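Side-chain contacts in leucyl aminopeptidase (Trypanosoma brucei brucei, PDB 5NTD), which probably cleaves amino acids, leucine among them, from the N-termini of peptides as a manganese-containing M17 aminopeptidase that binds bestatin: residues E190-A193 and I194-D198; S147-V150 and L151-A155; P120-V123 and T124-T128. One frame throughout, in Å; residues are numbered along the deposited sequence.

Contact 1 (E190-A193 and I194-D198)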
loop_
_atom_site.group_PDB
_atom_site.type_symbol
_atom_site.label_atom_id
_atom_site.label_comp_id
_atom_site.label_asym_id
_atom_site.label_seq_id
_atom_site.Cartn_x
_atom_site.Cartn_y
_atom_site.Cartn_z
ATOM N N GLU G 190 53.176 7.722 19.739
ATOM C CA GLU G 190 53.682 8.359 20.951
ATOM C C GLU G 190 52.879 7.902 22.140
ATOM O O GLU G 190 51.731 7.467 21.982
ATOM C CB GLU G 190 53.532 9.877 20.850
ATOM C CG GLU G 190 54.205 10.555 19.651
ATOM C CD GLU G 190 55.725 10.381 19.682
ATOM O OE1 GLU G 190 56.299 9.985 20.718
ATOM O OE2 GLU G 190 56.387 10.674 18.691
ATOM N N PRO G 191 53.437 8.054 23.365
ATOM C CA PRO G 191 52.614 7.771 24.550
ATOM C C PRO G 191 51.319 8.594 24.494
ATOM O O PRO G 191 51.363 9.772 24.193
ATOM C CB PRO G 191 53.499 8.224 25.698
ATOM C CG PRO G 191 54.889 8.081 25.187
ATOM C CD PRO G 191 54.812 8.419 23.729
ATOM N N PRO G 192 50.169 7.962 24.699
ATOM C CA PRO G 192 48.950 8.675 24.448
ATOM C C PRO G 192 48.744 9.810 25.446
ATOM O O PRO G 192 48.937 9.631 26.654
ATOM C CB PRO G 192 47.869 7.584 24.610
ATOM C CG PRO G 192 48.495 6.567 25.481
ATOM C CD PRO G 192 49.930 6.567 25.080
ATOM N N ALA G 193 48.234 10.915 24.936
ATOM C CA ALA G 193 47.856 12.059 25.792
ATOM C C ALA G 193 46.865 11.692 26.898
ATOM O O ALA G 193 46.861 12.271 27.986
ATOM C CB ALA G 193 47.284 13.189 24.957
ATOM N N ILE G 194 46.003 10.743 26.617
ATOM C CA ILE G 194 45.068 10.209 27.627
ATOM C C ILE G 194 45.654 8.880 28.061
ATOM O O ILE G 194 45.992 8.056 27.214
ATOM C CB ILE G 194 43.635 10.039 27.045
ATOM C CG1 ILE G 194 43.055 11.407 26.696
ATOM C CG2 ILE G 194 42.704 9.316 28.015
ATOM C CD1 ILE G 194 41.945 11.353 25.677
ATOM N N PRO G 195 45.774 8.646 29.376
ATOM C CA PRO G 195 46.386 7.389 29.820
ATOM C C PRO G 195 45.701 6.114 29.262
ATOM O O PRO G 195 44.489 6.075 29.151
ATOM C CB PRO G 195 46.220 7.436 31.353
ATOM C CG PRO G 195 46.048 8.873 31.666
ATOM C CD PRO G 195 45.322 9.461 30.510
ATOM N N PRO G 196 46.483 5.062 28.964
ATOM C CA PRO G 196 45.923 3.780 28.513
ATOM C C PRO G 196 44.747 3.232 29.316
ATOM O O PRO G 196 43.772 2.784 28.719
ATOM C CB PRO G 196 47.126 2.814 28.603
ATOM C CG PRO G 196 48.312 3.694 28.410
ATOM C CD PRO G 196 47.953 5.017 29.045
ATOM N N LYS G 197 44.830 3.237 30.636
ATOM C CA LYS G 197 43.710 2.691 31.476
ATOM C C LYS G 197 42.426 3.544 31.293
ATOM O O LYS G 197 41.307 3.035 31.356
ATOM C CB LYS G 197 44.094 2.554 32.962
ATOM N N ASP G 198 42.602 4.840 31.078
ATOM C CA ASP G 198 41.468 5.718 30.782
ATOM C C ASP G 198 40.859 5.384 29.395
ATOM O O ASP G 198 39.628 5.402 29.210
ATOM C CB ASP G 198 41.892 7.197 30.818
ATOM C CG ASP G 198 42.176 7.705 32.242
ATOM O OD1 ASP G 198 42.305 6.873 33.170
ATOM O OD2 ASP G 198 42.147 8.950 32.435
#

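Contact 2 (S147-V150 and L151-A155)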
loop_
_atom_site.group_PDB
_atom_site.type_symbol
_atom_site.label_atom_id
_atom_site.label_comp_id
_atom_site.label_asym_id
_atom_site.label_seq_id
_atom_site.Cartn_x
_atom_site.Cartn_y
_atom_site.Cartn_z
ATOM N N SER G 147 47.995 7.588 13.670
ATOM C CA SER G 147 47.358 8.796 14.203
ATOM C C SER G 147 47.591 8.855 15.680
ATOM O O SER G 147 47.669 7.832 16.348
ATOM C CB SER G 147 45.846 8.803 13.940
ATOM O OG SER G 147 45.173 9.815 14.691
ATOM N N ASN G 148 47.708 10.078 16.193
ATOM C CA ASN G 148 47.770 10.318 17.666
ATOM C C ASN G 148 46.442 10.839 18.216
ATOM O O ASN G 148 46.392 11.355 19.314
ATOM C CB ASN G 148 48.907 11.276 18.028
ATOM C CG ASN G 148 50.271 10.606 17.956
ATOM O OD1 ASN G 148 50.581 9.694 18.738
ATOM N ND2 ASN G 148 51.073 11.015 16.976
ATOM N N ALA G 149 45.370 10.720 17.429
ATOM C CA ALA G 149 44.041 11.195 17.852
ATOM C C ALA G 149 43.451 10.106 18.726
ATOM O O ALA G 149 42.590 9.334 18.317
ATOM C CB ALA G 149 43.163 11.515 16.669
ATOM N N VAL G 150 43.927 10.056 19.953
ATOM C CA VAL G 150 43.779 8.836 20.771
ATOM C C VAL G 150 42.348 8.479 21.142
ATOM O O VAL G 150 41.965 7.326 21.131
ATOM C CB VAL G 150 44.668 8.833 22.028
ATOM C CG1 VAL G 150 46.134 8.929 21.623
ATOM C CG2 VAL G 150 44.306 9.952 22.986
ATOM N N LEU G 151 41.556 9.478 21.468
ATOM C CA LEU G 151 40.154 9.214 21.894
ATOM C C LEU G 151 39.290 8.661 20.737
ATOM O O LEU G 151 38.678 7.610 20.889
ATOM C CB LEU G 151 39.471 10.441 22.511
ATOM C CG LEU G 151 38.182 10.011 23.226
ATOM C CD1 LEU G 151 38.378 10.067 24.722
ATOM C CD2 LEU G 151 37.011 10.885 22.824
ATOM N N PRO G 152 39.225 9.371 19.606
ATOM C CA PRO G 152 38.431 8.817 18.511
ATOM C C PRO G 152 38.932 7.470 18.018
ATOM O O PRO G 152 38.117 6.616 17.663
ATOM C CB PRO G 152 38.526 9.870 17.408
ATOM C CG PRO G 152 39.644 10.750 17.783
ATOM C CD PRO G 152 39.754 10.693 19.270
ATOM N N ILE G 153 40.241 7.268 18.026
ATOM C CA ILE G 153 40.809 5.959 17.617
ATOM C C ILE G 153 40.432 4.885 18.610
ATOM O O ILE G 153 40.083 3.778 18.231
ATOM C CB ILE G 153 42.315 5.982 17.356
ATOM C CG1 ILE G 153 42.573 6.261 15.874
ATOM C CG2 ILE G 153 42.919 4.604 17.588
ATOM C CD1 ILE G 153 42.770 7.689 15.562
ATOM N N ALA G 154 40.467 5.220 19.882
ATOM C CA ALA G 154 40.107 4.229 20.915
ATOM C C ALA G 154 38.684 3.705 20.729
ATOM O O ALA G 154 38.429 2.518 20.791
ATOM C CB ALA G 154 40.265 4.818 22.290
ATOM N N ALA G 155 37.765 4.629 20.549
ATOM C CA ALA G 155 36.358 4.278 20.337
ATOM C C ALA G 155 36.181 3.501 19.001
ATOM O O ALA G 155 35.426 2.571 18.924
ATOM C CB ALA G 155 35.480 5.532 20.368
#

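Contact 3 (P120-V123 and T124-T128)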
loop_
_atom_site.group_PDB
_atom_site.type_symbol
_atom_site.label_atom_id
_atom_site.label_comp_id
_atom_site.label_asym_id
_atom_site.label_seq_id
_atom_site.Cartn_x
_atom_site.Cartn_y
_atom_site.Cartn_z
ATOM N N PRO G 120 37.835 8.370 12.005
ATOM C CA PRO G 120 37.744 7.123 12.714
ATOM C C PRO G 120 36.711 6.148 12.119
ATOM O O PRO G 120 36.798 4.943 12.362
ATOM C CB PRO G 120 37.308 7.556 14.116
ATOM C CG PRO G 120 36.632 8.860 13.902
ATOM C CD PRO G 120 37.419 9.502 12.836
ATOM N N ASP G 121 35.753 6.671 11.369
ATOM C CA ASP G 121 34.802 5.822 10.638
ATOM C C ASP G 121 35.549 4.806 9.747
ATOM O O ASP G 121 35.217 3.624 9.699
ATOM C CB ASP G 121 33.829 6.638 9.791
ATOM C CG ASP G 121 34.518 7.496 8.759
ATOM O OD1 ASP G 121 35.355 8.355 9.141
ATOM O OD2 ASP G 121 34.257 7.326 7.560
ATOM N N VAL G 122 36.570 5.285 9.045
ATOM C CA VAL G 122 37.359 4.406 8.155
ATOM C C VAL G 122 38.316 3.512 8.948
ATOM O O VAL G 122 38.508 2.358 8.630
ATOM C CB VAL G 122 38.106 5.186 7.095
ATOM C CG1 VAL G 122 38.944 4.254 6.235
ATOM C CG2 VAL G 122 37.113 5.936 6.208
ATOM N N VAL G 123 38.873 4.062 10.010
ATOM C CA VAL G 123 39.740 3.270 10.895
ATOM C C VAL G 123 38.999 2.001 11.334
ATOM O O VAL G 123 39.513 0.900 11.228
ATOM C CB VAL G 123 40.219 4.064 12.152
ATOM C CG1 VAL G 123 40.948 3.173 13.141
ATOM C CG2 VAL G 123 41.140 5.202 11.727
ATOM N N THR G 124 37.785 2.192 11.817
ATOM C CA THR G 124 36.929 1.065 12.236
ATOM C C THR G 124 36.766 0.028 11.103
ATOM O O THR G 124 36.984 -1.153 11.288
ATOM C CB THR G 124 35.545 1.538 12.704
ATOM O OG1 THR G 124 35.713 2.324 13.889
ATOM C CG2 THR G 124 34.640 0.354 13.018
ATOM N N ALA G 125 36.419 0.517 9.940
ATOM C CA ALA G 125 36.168 -0.378 8.776
ATOM C C ALA G 125 37.439 -1.145 8.360
ATOM O O ALA G 125 37.427 -2.326 8.089
ATOM C CB ALA G 125 35.625 0.414 7.602
ATOM N N LEU G 126 38.565 -0.436 8.338
ATOM C CA LEU G 126 39.868 -1.057 7.997
ATOM C C LEU G 126 40.259 -2.172 8.979
ATOM O O LEU G 126 40.655 -3.269 8.589
ATOM C CB LEU G 126 40.970 -0.038 7.973
ATOM C CG LEU G 126 40.810 1.021 6.895
ATOM C CD1 LEU G 126 41.833 2.106 7.122
ATOM C CD2 LEU G 126 40.978 0.427 5.499
ATOM N N VAL G 127 40.136 -1.894 10.244
ATOM C CA VAL G 127 40.550 -2.871 11.247
ATOM C C VAL G 127 39.573 -4.060 11.187
ATOM O O VAL G 127 39.955 -5.229 11.357
ATOM C CB VAL G 127 40.663 -2.272 12.652
ATOM C CG1 VAL G 127 41.094 -3.326 13.662
ATOM C CG2 VAL G 127 41.693 -1.164 12.651
ATOM N N THR G 128 38.301 -3.750 10.998
ATOM C CA THR G 128 37.252 -4.819 10.898
ATOM C C THR G 128 37.628 -5.783 9.758
ATOM O O THR G 128 37.648 -6.978 9.939
ATOM C CB THR G 128 35.862 -4.232 10.661
ATOM O OG1 THR G 128 35.462 -3.530 11.839
ATOM C CG2 THR G 128 34.851 -5.324 10.351
#

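Contact 1 (E190-A193 and I194-D198)
Pro192 meets Pro196, four residues on, at the CG corner of its ring, with Pro196 CD coming over one face there. The closest atoms are Pro192 CG and Pro196 CD, 3.9 Å apart. Pro192 CG is also 4.1 Å from Pro196 CG. The two rings cross at about a right angle, so one corner of Pro192 meets the CD-CG side of Pro196 instead of stacking flat on it. The contact is apolar and small. It forms because the chain turns at Ala193, whose backbone angles are helix-like (phi -56°, psi -33°). That turn also brings the carbonyl of Ile194 back to the CB-CG side of the Pro192 ring. Ile194 O lies 3.2 Å from Pro192 CB and 3.4 Å from Pro192 CG.

Ile194 points away from 190-193 at CB, yet touches the backbone of Ala193 there. Its CG1 sits beside the backbone N and opposite the carbonyl carbon (chi1 -65°). This places CG1 3.8 Å from Ala193 C. Pro195 is the N-cap residue and Pro196 opens the helix. Neither proline nitrogen carries a hydrogen, which suits the start of a helix, where backbone N-H groups have no carbonyl of an earlier turn to meet. Pro191, Pro192, Pro195 and Pro196 restrict the backbone on both sides of the turn.

This is a surface turn that joins strand 183-188 to helix 196-214. Pro192 and Ile194 both reach Leu199 on that helix. They also touch Val150 of helix 150-158, and Ile194 adds Leu151. The turn thus closes over the beginnings of both helices.

Contact 2 (S147-V150 and L151-A155)
Ile153 folds its end methyl into a polar turn, and its torsions are off the usual staggered values (chi1 -92°, chi2 93°). This brings Ile153 CD1 within 3.3 Å of Ser147 OG and 3.2 Å of Ala149 O. Both are close van der Waals approaches. Ala149 CB touches the same methyl at 4.0 Å.

The turn is built by Ser147. Its OG is anti to the backbone N (chi1 167°), and there it accepts the N-H of Ala149 at 2.9 Å from Ala149 N. This is an ST turn. Ala149 is in turn the centre of an inverse gamma turn and the N-cap of the helix. Its carbonyl takes the N-H of Ile153 (Ile153 N to Ala149 O, 3.1 Å). The next bond, Ala154 N to Val150 O, is 2.9 Å long.

Pro152 packs on the same N-cap residue. Its CG lies 3.8 Å from Ala149 CB, and its CG and CD lie beside Ala149 O. Proline is tolerated here because it falls in the first turn, where the missing N-H costs no bond within the helix. Methyl, ring and N-H therefore all gather at one carbonyl.

The loop follows strand 140-145 and starts helix 150-158. Ala149 rests on Ala118 in another loop. Val150 and Ile153 face Phe188 of strand 183-188, while Val150 and Ala154 meet Leu199 of helix 196-214. The helix start is largely buried between the sheet and that helix.

Contact 3 (P120-V123 and T124-T128)
The backbone is regular alpha-helix: Thr124 N, Leu126 N and Val127 N bond to the carbonyls of Pro120, Val122 and Val123, and a weaker fourth bond runs from Ala125 N to Asp121 O at 3.3 Å. Leu126 N to Val122 O is the shortest, at 2.8 Å.

One turn apart, Val122 and Leu126 meet obliquely through their methyls. Val122 CG1 is 3.7 Å from Leu126 CD1. Val122 CG1 is anti to the backbone N (chi1 178°), which swings it along the helix to Leu126. Leu126 CG also lies close to the carbonyl oxygen, 3.2 Å from Val122 O. Val123 and Val127 approach more loosely, with Val123 CG1 4.4 Å from Val127 CG2.

The two threonines add polar bonds while packing on Cys160. Thr128 OG1 donates to Thr124 O at 2.9 Å, from above the carbonyl plane, and accepts from Gly161 N. Thr124 OG1 bonds to Ala156 O. Asp121 pairs with Arg119 and touches Tyr448 of a neighbouring subunit.

Thr124 O is thus gripped twice, by the N-H and the hydroxyl of Thr128. Val123 and Leu126 pack on Val107 of strand 99-107; Val122 meets Pro108 and Val127 meets Cys160 in loops. The threonine hydroxyls meet backbone groups around the end of helix 150-158, so they anchor the helix by polar bonds as well.

Along the chain contact 3 comes first, then contact 2, then contact 1. Contacts 3 and 2 lie within the N-terminal M17 domain, a macro-clan family. Their centres are 12 Å apart, and Pro120 CB meets Pro152 O at 3.8 Å. Contacts 2 and 1 are 10 Å apart at their centres and touch directly. Contacts 1 and 3 do not touch; their nearest atoms are about 13 Å apart. Helix 150-158 therefore stands between helix 120-131 and the start of helix 196-214. Strands 140-145 and 183-188, which lead into contacts 2 and 1, are neighbours in the six-stranded sheet. Together the contacts tie three successive helices to one another, and none includes a manganese ligand.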